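Local coordinates for protein phosphatidylserine synthase (Haemophilus influenzae, PDB 3HSI) that belongs to the phospholipase D superfamily, a family of alpha/beta proteins in which helices pack against mixed beta sheets, at residues L259-I263 with L376-L382; I263-L268 with T286-I291; L274-Y280 with Y363-W369; N282-L287 with L382-W387. All blocks are in the same frame, centred on the assembly; numbering follows the deposited sequence.

Interaction 1 (L259-I263 with L376-L382); sequences LNQVI and LLTGNNL
Thr-378 OG1, on which the CD2 methyl of Leu-259 rests at 4.0 Å, is gripped by two hydrogen bonds. It accepts from the backbone N of Asn-380, two residues on, at 3.1 Å and 155°, which makes an ST turn, and it is also bonded to the carbonyl O of Asn-393 on strand 391-398. An Asx turn follows directly: Asn-380 OD1 takes the N-H of Leu-382, N to OD1 2.6 Å, with the donor in the carbonyl plane. This bond fixes the rotation of the Asn-380 amide and leaves its ND2 end facing helix 258-268. There ND2 lies 3.8 Å from Ile-263 CD1 and 3.3 Å from Asn-260 OD1, the two amide planes standing 74° apart. Asn-260 ND2 in turn is weakly bonded to the carbonyl of Ala-386. Ile-263 carries the apolar part. Its CG1 stands opposite the carbonyl carbon (chi1 -60°), which sends the CG1-CD1 arm to Leu-376 and Asn-380, while CG2 turns to Leu-382 CD2 at 4.0 Å. The side chains of Ile-263 and Leu-376 cross at about a right angle, and the 3.4 Å between CG1 and Leu-376 CD2 is tight for two carbons. The two turns and the Asn-393 bond thus satisfy the buried oxygens of Thr-378 and Asn-380, while most of what the helix touches on the strand end and following loop is hydrocarbon.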
# COMPACT_ATOMS: atom_id res chain seq x y z
N LEU C 259 -11.66 -5.59 -14.10
CA LEU C 259 -12.84 -5.28 -13.33
C LEU C 259 -12.97 -3.79 -13.06
O LEU C 259 -14.00 -3.20 -13.35
CB LEU C 259 -12.87 -6.07 -12.02
CG LEU C 259 -14.12 -5.83 -11.16
CD1 LEU C 259 -15.46 -6.18 -11.88
CD2 LEU C 259 -14.00 -6.58 -9.83
N ASN C 260 -11.91 -3.19 -12.53
CA ASN C 260 -11.95 -1.76 -12.30
C ASN C 260 -12.07 -0.90 -13.54
O ASN C 260 -12.77 0.09 -13.52
CB ASN C 260 -10.79 -1.34 -11.40
CG ASN C 260 -10.91 -2.00 -10.04
OD1 ASN C 260 -11.98 -2.47 -9.67
ND2 ASN C 260 -9.84 -2.05 -9.32
N GLN C 261 -11.40 -1.29 -14.62
CA GLN C 261 -11.57 -0.62 -15.91
C GLN C 261 -13.03 -0.69 -16.36
O GLN C 261 -13.58 0.31 -16.80
CB GLN C 261 -10.64 -1.23 -16.98
CG GLN C 261 -9.28 -0.56 -17.06
CD GLN C 261 -8.18 -1.49 -17.63
OE1 GLN C 261 -8.46 -2.45 -18.35
NE2 GLN C 261 -6.92 -1.19 -17.29
N VAL C 262 -13.66 -1.87 -16.23
CA VAL C 262 -15.09 -1.99 -16.55
C VAL C 262 -16.00 -1.11 -15.68
O VAL C 262 -16.87 -0.41 -16.19
CB VAL C 262 -15.55 -3.49 -16.54
CG1 VAL C 262 -17.07 -3.58 -16.52
CG2 VAL C 262 -14.98 -4.21 -17.78
N ILE C 263 -15.81 -1.12 -14.38
CA ILE C 263 -16.58 -0.21 -13.52
C ILE C 263 -16.42 1.28 -13.92
O ILE C 263 -17.42 2.03 -14.09
CB ILE C 263 -16.25 -0.48 -12.02
CG1 ILE C 263 -16.61 -1.94 -11.69
CG2 ILE C 263 -16.95 0.55 -11.11
CD1 ILE C 263 -15.95 -2.54 -10.39
N LEU C 376 -24.11 -5.03 -12.77
CA LEU C 376 -22.89 -5.63 -12.28
C LEU C 376 -23.09 -6.25 -10.91
O LEU C 376 -23.42 -5.55 -9.92
CB LEU C 376 -21.80 -4.57 -12.17
CG LEU C 376 -20.45 -5.08 -11.65
CD1 LEU C 376 -19.91 -6.16 -12.58
CD2 LEU C 376 -19.42 -3.93 -11.49
N LEU C 377 -22.88 -7.56 -10.86
CA LEU C 377 -22.87 -8.28 -9.61
C LEU C 377 -21.42 -8.39 -9.21
O LEU C 377 -20.59 -8.93 -9.97
CB LEU C 377 -23.46 -9.69 -9.77
CG LEU C 377 -24.70 -9.80 -10.65
CD1 LEU C 377 -25.09 -11.29 -10.88
CD2 LEU C 377 -25.87 -9.00 -10.11
N THR C 378 -21.09 -7.89 -8.03
CA THR C 378 -19.72 -7.85 -7.67
C THR C 378 -19.57 -7.93 -6.18
O THR C 378 -20.47 -7.54 -5.43
CB THR C 378 -19.04 -6.60 -8.26
OG1 THR C 378 -17.63 -6.72 -8.11
CG2 THR C 378 -19.53 -5.28 -7.61
N GLY C 379 -18.43 -8.47 -5.74
CA GLY C 379 -18.07 -8.37 -4.35
C GLY C 379 -17.28 -7.10 -4.08
O GLY C 379 -16.88 -6.86 -2.95
N ASN C 380 -17.11 -6.27 -5.11
CA ASN C 380 -16.29 -5.04 -5.00
C ASN C 380 -17.00 -3.96 -4.14
O ASN C 380 -18.11 -3.54 -4.44
CB ASN C 380 -15.92 -4.55 -6.42
CG ASN C 380 -14.92 -3.41 -6.42
OD1 ASN C 380 -15.03 -2.45 -5.66
ND2 ASN C 380 -13.95 -3.51 -7.30
N ASN C 381 -16.35 -3.54 -3.06
CA ASN C 381 -16.90 -2.54 -2.13
C ASN C 381 -16.81 -1.13 -2.70
O ASN C 381 -17.22 -0.17 -2.04
CB ASN C 381 -16.16 -2.56 -0.78
CG ASN C 381 -16.47 -3.79 0.04
OD1 ASN C 381 -17.60 -4.24 0.09
ND2 ASN C 381 -15.46 -4.32 0.72
N LEU C 382 -16.28 -0.97 -3.91
CA LEU C 382 -16.20 0.38 -4.48
C LEU C 382 -15.45 1.34 -3.55
O LEU C 382 -15.90 2.48 -3.28
CB LEU C 382 -17.60 0.90 -4.81
CG LEU C 382 -18.30 0.04 -5.87
CD1 LEU C 382 -19.80 0.40 -6.01
CD2 LEU C 382 -17.57 0.21 -7.20

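Interaction 2 (I263-L268 with T286-I291); sequences IEDLFL and TLQHKI
Thr-286 begins the contact with its CG2 methyl, 3.9 Å from Glu-264 OE2, the two side chains crossing at about a right angle. The carboxylate itself is held elsewhere: OE2 accepts from Trp-387 NE1, and OE1 forms a salt bridge with Arg-216 of the second subunit. Leu-287 comes next and divides its methyls. CD2 sits over one face of the Phe-267 ring, 4.0 Å from the centroid and 13° off the normal, a CH-pi contact, whereas CD1 meets Phe-267 CZ at 3.9 Å and also reaches Ile-263 CG2. One turn on, Lys-290 lies across the facing helix with its hydrocarbon part: CD is 3.7 Å from the Glu-264 carbonyl O, and CE is 3.8 Å from Leu-268 CG. A bend at the last torsion (chi4 70°) brings the amine back to its own helix, where NZ is hydrogen-bonded to Thr-286 OG1 at 2.8 Å. At 4.4 Å from Glu-264 OE1, NZ is too far for a salt bridge, though the opposite charges probably still attract. Ile-291 closes the row, CD1 coming obliquely to the Phe-267 ring in one of two modelled conformers, a less certain contact. The two helical segments run nearly parallel, 11° apart with axes 9.8 Å from each other, and lie side by side on strand 273-277, with Phe-267 resting on Leu-274 and Ile-276, as does Ile-291 in that conformer.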
# COMPACT_ATOMS: atom_id res chain seq x y z
N ILE C 263 -15.81 -1.12 -14.38
CA ILE C 263 -16.58 -0.21 -13.52
C ILE C 263 -16.42 1.28 -13.92
O ILE C 263 -17.42 2.03 -14.09
CB ILE C 263 -16.25 -0.48 -12.02
CG1 ILE C 263 -16.61 -1.94 -11.69
CG2 ILE C 263 -16.95 0.55 -11.11
CD1 ILE C 263 -15.95 -2.54 -10.39
N GLU C 264 -15.17 1.72 -14.09
CA GLU C 264 -14.91 3.10 -14.50
C GLU C 264 -15.63 3.39 -15.81
O GLU C 264 -16.25 4.44 -15.95
CB GLU C 264 -13.40 3.38 -14.64
CG GLU C 264 -12.64 3.17 -13.31
CD GLU C 264 -11.13 3.38 -13.40
OE1 GLU C 264 -10.68 3.95 -14.41
OE2 GLU C 264 -10.39 2.99 -12.46
N ASP C 265 -15.58 2.46 -16.74
CA ASP C 265 -16.23 2.65 -18.03
C ASP C 265 -17.77 2.59 -17.95
O ASP C 265 -18.45 3.27 -18.71
CB ASP C 265 -15.69 1.66 -19.07
CG ASP C 265 -14.22 1.96 -19.46
OD1 ASP C 265 -13.73 3.09 -19.17
OD2 ASP C 265 -13.55 1.08 -20.05
N LEU C 266 -18.30 1.78 -17.04
CA LEU C 266 -19.73 1.74 -16.79
C LEU C 266 -20.21 3.12 -16.33
O LEU C 266 -21.18 3.65 -16.86
CB LEU C 266 -20.09 0.62 -15.81
CG LEU C 266 -20.11 -0.86 -16.28
CD1 LEU C 266 -20.30 -1.82 -15.10
CD2 LEU C 266 -21.25 -1.10 -17.28
N PHE C 267 -19.49 3.74 -15.41
CA PHE C 267 -19.83 5.07 -14.87
C PHE C 267 -19.74 6.15 -15.95
O PHE C 267 -20.52 7.09 -15.96
CB PHE C 267 -18.87 5.47 -13.76
CG PHE C 267 -19.22 4.95 -12.39
CD1 PHE C 267 -19.20 5.80 -11.28
CD2 PHE C 267 -19.52 3.61 -12.18
CE1 PHE C 267 -19.51 5.32 -10.01
CE2 PHE C 267 -19.82 3.12 -10.91
CZ PHE C 267 -19.81 3.98 -9.83
N LEU C 268 -18.76 6.03 -16.84
CA LEU C 268 -18.65 7.01 -17.93
C LEU C 268 -19.72 6.86 -18.97
O LEU C 268 -19.98 7.79 -19.69
CB LEU C 268 -17.31 6.89 -18.64
CG LEU C 268 -16.11 7.41 -17.87
CD1 LEU C 268 -14.88 6.85 -18.50
CD2 LEU C 268 -16.12 8.92 -17.89
N THR C 286 -11.30 8.37 -8.28
CA THR C 286 -11.68 8.24 -9.69
C THR C 286 -13.20 8.08 -9.84
O THR C 286 -13.76 8.58 -10.80
CB THR C 286 -10.93 7.06 -10.44
OG1 THR C 286 -11.34 7.04 -11.83
CG2 THR C 286 -11.26 5.67 -9.83
N LEU C 287 -13.86 7.40 -8.91
CA LEU C 287 -15.30 7.18 -9.03
C LEU C 287 -16.06 8.41 -8.56
O LEU C 287 -17.15 8.72 -9.07
CB LEU C 287 -15.75 5.93 -8.26
CG LEU C 287 -15.41 4.58 -8.92
CD1 LEU C 287 -16.26 3.48 -8.33
CD2 LEU C 287 -15.57 4.58 -10.45
N GLN C 288 -15.46 9.15 -7.63
CA GLN C 288 -16.07 10.37 -7.14
C GLN C 288 -16.12 11.41 -8.27
O GLN C 288 -17.16 12.05 -8.50
CB GLN C 288 -15.29 10.91 -5.94
CG GLN C 288 -15.37 10.08 -4.65
CD GLN C 288 -14.48 10.70 -3.56
OE1 GLN C 288 -14.53 11.91 -3.31
NE2 GLN C 288 -13.63 9.88 -2.93
N HIS C 289 -15.00 11.55 -8.97
CA HIS C 289 -14.94 12.42 -10.13
C HIS C 289 -15.98 12.02 -11.19
O HIS C 289 -16.63 12.87 -11.79
CB HIS C 289 -13.55 12.35 -10.75
CG HIS C 289 -12.43 12.75 -9.83
ND1 HIS C 289 -12.52 13.82 -8.95
CD2 HIS C 289 -11.18 12.24 -9.68
CE1 HIS C 289 -11.36 13.95 -8.30
NE2 HIS C 289 -10.54 13.00 -8.72
N LYS C 290 -16.15 10.72 -11.43
CA LYS C 290 -17.09 10.32 -12.48
C LYS C 290 -18.55 10.60 -12.11
O LYS C 290 -19.37 10.92 -12.96
CB LYS C 290 -16.84 8.88 -12.92
CG LYS C 290 -15.60 8.75 -13.80
CD LYS C 290 -15.10 7.31 -13.83
CE LYS C 290 -13.93 7.16 -14.76
NZ LYS C 290 -12.74 7.84 -14.16
N ILE C 291 -18.87 10.47 -10.82
CA ILE C 291 -20.18 10.87 -10.29
C ILE C 291 -20.42 12.36 -10.51
O ILE C 291 -21.51 12.77 -10.94
CB ILE C 291 -20.29 10.60 -8.78
CG1 ILE C 291 -20.25 9.10 -8.50
CG2 ILE C 291 -21.59 11.22 -8.23
CD1 ILE C 291 -21.25 8.35 -9.29

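Interaction 3 (L274-Y280 with Y363-W369); sequences LVICTPY and YHLKGVW
The HxK signature of the phospholipase D superfamily is matched by His-364 and Lys-366, on a segment that packs against Pro-279 and then enters an antiparallel strand pair. Strands 274-277 and 367-369 run 4.7 Å apart at an angle of 174°. Val-275 and Trp-369 form a hydrogen-bonded pair, N to O 2.9 Å in both directions. In the second such pair Cys-277 N gives to Gly-367 O at 2.9 Å, and Gly-367 N to Cys-277 O at 3.1 Å. Between them Ile-276 and Val-368 make a non-hydrogen-bonded pair on the other face of the sheet. The Trp-369 indole, with CG opposite the carbonyl carbon (chi1 -65°), runs back along its own strand over Gly-367, whose lack of a side chain admits it. Val-275 CG1 touches CE3 of this ring at 3.6 Å. Cys-277 SG stands at the ring's edge, 79° off the normal and 3.8 Å from CZ3, a sulfur-aromatic contact. Farther on, the edge of Tyr-363 meets the Thr-278 carbonyl nearly in the ring plane, CE2 to O 3.2 Å, while Pro-279 CG lies against the His-364 ring. The polar ends have partners beyond these segments: His-364 ND1 bonds Asp-173, and Lys-366 NZ bonds the Gly-379 carbonyl and, at a doubtfully short distance, Asn-381 OD1. A histidine and a lysine two residues apart, just before a central strand, is the HxK arrangement of this superfamily.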
# COMPACT_ATOMS: atom_id res chain seq x y z
N LEU C 274 -27.73 6.11 -12.98
CA LEU C 274 -26.77 5.21 -12.35
C LEU C 274 -27.30 4.91 -10.99
O LEU C 274 -27.65 5.82 -10.25
CB LEU C 274 -25.42 5.92 -12.20
CG LEU C 274 -24.32 5.20 -11.43
CD1 LEU C 274 -24.01 3.88 -12.13
CD2 LEU C 274 -23.04 6.11 -11.35
N VAL C 275 -27.35 3.63 -10.65
CA VAL C 275 -27.67 3.24 -9.28
C VAL C 275 -26.46 2.55 -8.70
O VAL C 275 -25.85 1.73 -9.35
CB VAL C 275 -28.91 2.28 -9.21
CG1 VAL C 275 -29.25 1.92 -7.76
CG2 VAL C 275 -30.13 2.95 -9.90
N ILE C 276 -26.13 2.84 -7.45
CA ILE C 276 -24.97 2.24 -6.80
C ILE C 276 -25.37 1.79 -5.41
O ILE C 276 -26.08 2.52 -4.70
CB ILE C 276 -23.86 3.29 -6.63
CG1 ILE C 276 -23.39 3.85 -7.98
CG2 ILE C 276 -22.68 2.72 -5.82
CD1 ILE C 276 -22.53 5.17 -7.82
N CYS C 277 -24.97 0.58 -5.05
CA CYS C 277 -25.03 0.12 -3.66
C CYS C 277 -23.61 -0.03 -3.19
O CYS C 277 -22.77 -0.60 -3.90
CB CYS C 277 -25.72 -1.23 -3.58
SG CYS C 277 -27.51 -1.07 -3.47
N THR C 278 -23.32 0.47 -2.00
CA THR C 278 -22.03 0.27 -1.39
C THR C 278 -22.29 0.20 0.11
O THR C 278 -23.19 0.92 0.62
CB THR C 278 -21.02 1.44 -1.78
OG1 THR C 278 -19.74 1.20 -1.19
CG2 THR C 278 -21.49 2.77 -1.29
N PRO C 279 -21.53 -0.65 0.84
CA PRO C 279 -21.69 -0.72 2.31
C PRO C 279 -21.36 0.59 3.02
O PRO C 279 -22.18 1.10 3.80
CB PRO C 279 -20.69 -1.80 2.72
CG PRO C 279 -20.34 -2.51 1.43
CD PRO C 279 -20.45 -1.52 0.36
N TYR C 280 -20.18 1.14 2.73
CA TYR C 280 -19.68 2.39 3.33
C TYR C 280 -19.59 3.42 2.23
O TYR C 280 -19.18 3.09 1.13
CB TYR C 280 -18.26 2.21 3.95
CG TYR C 280 -18.02 0.81 4.48
CD1 TYR C 280 -18.62 0.39 5.67
CD2 TYR C 280 -17.28 -0.13 3.76
CE1 TYR C 280 -18.46 -0.91 6.16
CE2 TYR C 280 -17.10 -1.44 4.23
CZ TYR C 280 -17.69 -1.82 5.44
OH TYR C 280 -17.54 -3.11 5.94
N TYR C 363 -25.70 -3.60 7.10
CA TYR C 363 -25.84 -3.46 5.67
C TYR C 363 -24.53 -3.74 4.96
O TYR C 363 -23.56 -3.08 5.19
CB TYR C 363 -26.31 -2.04 5.38
CG TYR C 363 -26.49 -1.67 3.93
CD1 TYR C 363 -27.70 -1.87 3.30
CD2 TYR C 363 -25.45 -1.05 3.20
CE1 TYR C 363 -27.91 -1.48 2.01
CE2 TYR C 363 -25.64 -0.66 1.87
CZ TYR C 363 -26.89 -0.88 1.28
OH TYR C 363 -27.15 -0.54 -0.03
N HIS C 364 -24.55 -4.69 4.04
CA HIS C 364 -23.36 -4.99 3.27
C HIS C 364 -23.64 -5.19 1.77
O HIS C 364 -23.07 -6.08 1.16
CB HIS C 364 -22.75 -6.27 3.84
CG HIS C 364 -21.35 -6.53 3.40
ND1 HIS C 364 -21.00 -7.63 2.62
CD2 HIS C 364 -20.21 -5.84 3.62
CE1 HIS C 364 -19.69 -7.60 2.40
NE2 HIS C 364 -19.19 -6.52 2.99
N LEU C 365 -24.52 -4.38 1.17
CA LEU C 365 -24.83 -4.53 -0.26
C LEU C 365 -23.86 -3.76 -1.14
O LEU C 365 -23.44 -2.63 -0.81
CB LEU C 365 -26.24 -4.04 -0.60
CG LEU C 365 -27.47 -4.57 0.11
CD1 LEU C 365 -28.64 -3.68 -0.31
CD2 LEU C 365 -27.76 -5.93 -0.29
N LYS C 366 -23.51 -4.40 -2.24
CA LYS C 366 -22.67 -3.81 -3.31
C LYS C 366 -23.43 -4.07 -4.61
O LYS C 366 -24.07 -5.12 -4.77
CB LYS C 366 -21.32 -4.53 -3.40
CG LYS C 366 -20.56 -4.80 -2.09
CD LYS C 366 -20.81 -6.20 -1.61
CE LYS C 366 -20.04 -6.48 -0.33
NZ LYS C 366 -18.50 -6.45 -0.44
N GLY C 367 -23.38 -3.11 -5.53
CA GLY C 367 -23.97 -3.26 -6.86
C GLY C 367 -23.85 -1.99 -7.68
O GLY C 367 -23.64 -0.88 -7.15
N VAL C 368 -23.91 -2.16 -8.99
CA VAL C 368 -23.92 -1.02 -9.94
C VAL C 368 -24.94 -1.38 -10.99
O VAL C 368 -24.95 -2.49 -11.48
CB VAL C 368 -22.55 -0.77 -10.62
CG1 VAL C 368 -22.69 0.32 -11.67
CG2 VAL C 368 -21.44 -0.37 -9.58
N TRP C 369 -25.84 -0.44 -11.26
CA TRP C 369 -26.78 -0.59 -12.34
C TRP C 369 -26.67 0.63 -13.26
O TRP C 369 -26.74 1.77 -12.80
CB TRP C 369 -28.20 -0.65 -11.81
CG TRP C 369 -28.61 -1.79 -10.94
CD1 TRP C 369 -29.41 -2.86 -11.32
CD2 TRP C 369 -28.37 -1.95 -9.53
NE1 TRP C 369 -29.65 -3.68 -10.22
CE2 TRP C 369 -29.04 -3.14 -9.11
CE3 TRP C 369 -27.66 -1.22 -8.58
CZ2 TRP C 369 -29.01 -3.60 -7.79
CZ3 TRP C 369 -27.64 -1.67 -7.26
CH2 TRP C 369 -28.31 -2.84 -6.88

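Interaction 4 (N282-L287 with L382-W387); sequences NFPRTL and LNPRAW
The backbones of Phe-283 and Asn-383 pass with their CA atoms 4.7 Å apart and are joined by two CA-H...O contacts, Asn-383 CA to Asn-282 O at 3.2 Å and Phe-283 CA to Leu-382 O at 3.4 Å, the latter nearly straight (168° at H). A water adds a bridge, 3.1 Å from Asn-282 N and 2.8 Å from Leu-382 O. Among the side chains, Pro-284, at the N-cap position of helix 285-296, lays CG over the face of the Trp-387 six-membered ring, 3.9 Å from its centroid and 21° off the normal, a CH-pi contact. The CG2 methyl of Thr-286 approaches the indole obliquely near NE1, the atom engaged by Glu-264. Leu-287 CD1 touches both Trp-387 CH2 and Leu-382 CD2, 3.7 Å from the latter. Asn-383 holds its own turn together: with CG between the backbone N and carbonyl carbon (chi1 62°), OD1 accepts from Ala-386 N at 3.0 Å, an Asx motif. Through Pro-284, Thr-286 and Leu-287 the loop between strands 374-378 and 391-398 is fitted against the start of helix 285-296, with Trp-387 also touching helix 258-268 and Leu-382 and Phe-283 both reaching Ile-276 on strand 273-277.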
# COMPACT_ATOMS: atom_id res chain seq x y z
N ASN C 282 -17.41 5.41 0.67
CA ASN C 282 -15.94 5.62 0.60
C ASN C 282 -15.41 5.32 -0.79
O ASN C 282 -14.60 4.42 -0.94
CB ASN C 282 -15.20 4.76 1.66
CG ASN C 282 -13.70 5.08 1.75
OD1 ASN C 282 -13.29 6.23 1.63
ND2 ASN C 282 -12.88 4.04 1.96
N PHE C 283 -15.86 6.09 -1.80
CA PHE C 283 -15.48 5.83 -3.20
C PHE C 283 -14.03 6.20 -3.46
O PHE C 283 -13.51 7.15 -2.88
CB PHE C 283 -16.39 6.58 -4.20
CG PHE C 283 -17.80 6.11 -4.19
CD1 PHE C 283 -18.12 4.82 -4.59
CD2 PHE C 283 -18.83 6.95 -3.81
CE1 PHE C 283 -19.46 4.35 -4.55
CE2 PHE C 283 -20.15 6.51 -3.79
CZ PHE C 283 -20.47 5.20 -4.15
N PRO C 284 -13.37 5.43 -4.33
CA PRO C 284 -12.11 5.86 -4.88
C PRO C 284 -12.32 7.23 -5.51
O PRO C 284 -13.41 7.50 -6.01
CB PRO C 284 -11.82 4.82 -5.98
CG PRO C 284 -12.80 3.74 -5.81
CD PRO C 284 -13.94 4.26 -5.03
N ARG C 285 -11.29 8.09 -5.47
CA ARG C 285 -11.35 9.42 -6.09
C ARG C 285 -11.78 9.36 -7.53
O ARG C 285 -12.55 10.20 -7.97
CB ARG C 285 -9.99 10.20 -5.97
N THR C 286 -11.30 8.37 -8.28
CA THR C 286 -11.68 8.24 -9.69
C THR C 286 -13.20 8.08 -9.84
O THR C 286 -13.76 8.58 -10.80
CB THR C 286 -10.93 7.06 -10.44
OG1 THR C 286 -11.34 7.04 -11.83
CG2 THR C 286 -11.26 5.67 -9.83
N LEU C 287 -13.86 7.40 -8.91
CA LEU C 287 -15.30 7.18 -9.03
C LEU C 287 -16.06 8.41 -8.56
O LEU C 287 -17.15 8.72 -9.07
CB LEU C 287 -15.75 5.93 -8.26
CG LEU C 287 -15.41 4.58 -8.92
CD1 LEU C 287 -16.26 3.48 -8.33
CD2 LEU C 287 -15.57 4.58 -10.45
N LEU C 382 -16.28 -0.97 -3.91
CA LEU C 382 -16.20 0.38 -4.48
C LEU C 382 -15.45 1.34 -3.55
O LEU C 382 -15.90 2.48 -3.28
CB LEU C 382 -17.60 0.90 -4.81
CG LEU C 382 -18.30 0.04 -5.87
CD1 LEU C 382 -19.80 0.40 -6.01
CD2 LEU C 382 -17.57 0.21 -7.20
N ASN C 383 -14.31 0.88 -3.05
CA ASN C 383 -13.44 1.69 -2.18
C ASN C 383 -11.98 1.66 -2.65
O ASN C 383 -11.63 0.81 -3.46
CB ASN C 383 -13.59 1.24 -0.71
CG ASN C 383 -13.16 -0.21 -0.47
OD1 ASN C 383 -12.76 -0.96 -1.37
ND2 ASN C 383 -13.25 -0.61 0.78
N PRO C 384 -11.11 2.56 -2.15
CA PRO C 384 -9.71 2.50 -2.57
C PRO C 384 -8.97 1.15 -2.36
O PRO C 384 -8.09 0.85 -3.17
CB PRO C 384 -9.03 3.60 -1.75
CG PRO C 384 -10.22 4.60 -1.53
CD PRO C 384 -11.34 3.69 -1.23
N ARG C 385 -9.28 0.40 -1.30
CA ARG C 385 -8.73 -0.98 -1.09
C ARG C 385 -8.98 -1.87 -2.30
O ARG C 385 -8.08 -2.58 -2.78
CB ARG C 385 -9.47 -1.71 0.06
CG ARG C 385 -9.01 -1.44 1.45
CD ARG C 385 -9.41 -2.61 2.35
NE ARG C 385 -8.55 -3.77 2.11
CZ ARG C 385 -7.31 -3.90 2.58
NH1 ARG C 385 -6.78 -2.93 3.31
NH2 ARG C 385 -6.59 -4.98 2.30
N ALA C 386 -10.25 -1.88 -2.73
CA ALA C 386 -10.67 -2.63 -3.92
C ALA C 386 -9.91 -2.16 -5.17
O ALA C 386 -9.58 -2.97 -6.04
CB ALA C 386 -12.17 -2.50 -4.11
N TRP C 387 -9.56 -0.89 -5.24
CA TRP C 387 -8.83 -0.39 -6.42
C TRP C 387 -7.33 -0.68 -6.46
O TRP C 387 -6.65 -0.42 -7.46
CB TRP C 387 -9.06 1.12 -6.60
CG TRP C 387 -9.96 1.42 -7.76
CD1 TRP C 387 -9.63 2.09 -8.91
CD2 TRP C 387 -11.33 1.03 -7.90
NE1 TRP C 387 -10.72 2.14 -9.76
CE2 TRP C 387 -11.77 1.49 -9.16
CE3 TRP C 387 -12.23 0.30 -7.10
CZ2 TRP C 387 -13.08 1.27 -9.63
CZ3 TRP C 387 -13.52 0.07 -7.57
CH2 TRP C 387 -13.93 0.56 -8.81
O HOH W 1 -17.76 3.11 -1.34

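In the fold
All four contacts gather round strand 273-277 and the two helices next to it in the chain, with centres 10 to 14 Å apart. In chain order come helix 258-268, used by interactions 1 and 2, strand 273-277 of interaction 3, and helix 285-296 of interactions 2 and 4; the far partners, 363-369, 376-382 and 382-387, follow about 80 to 110 residues later. Interactions 1 and 3 reach neighbouring strands of one mixed sheet, while Ile-263, Leu-287 and Leu-382 link interactions 1, 2 and 4 into continuous packing. Helices 258-268 and 285-296, the sheet and the HxK segment thus meet here, and interactions 2 and 4 also touch the second subunit.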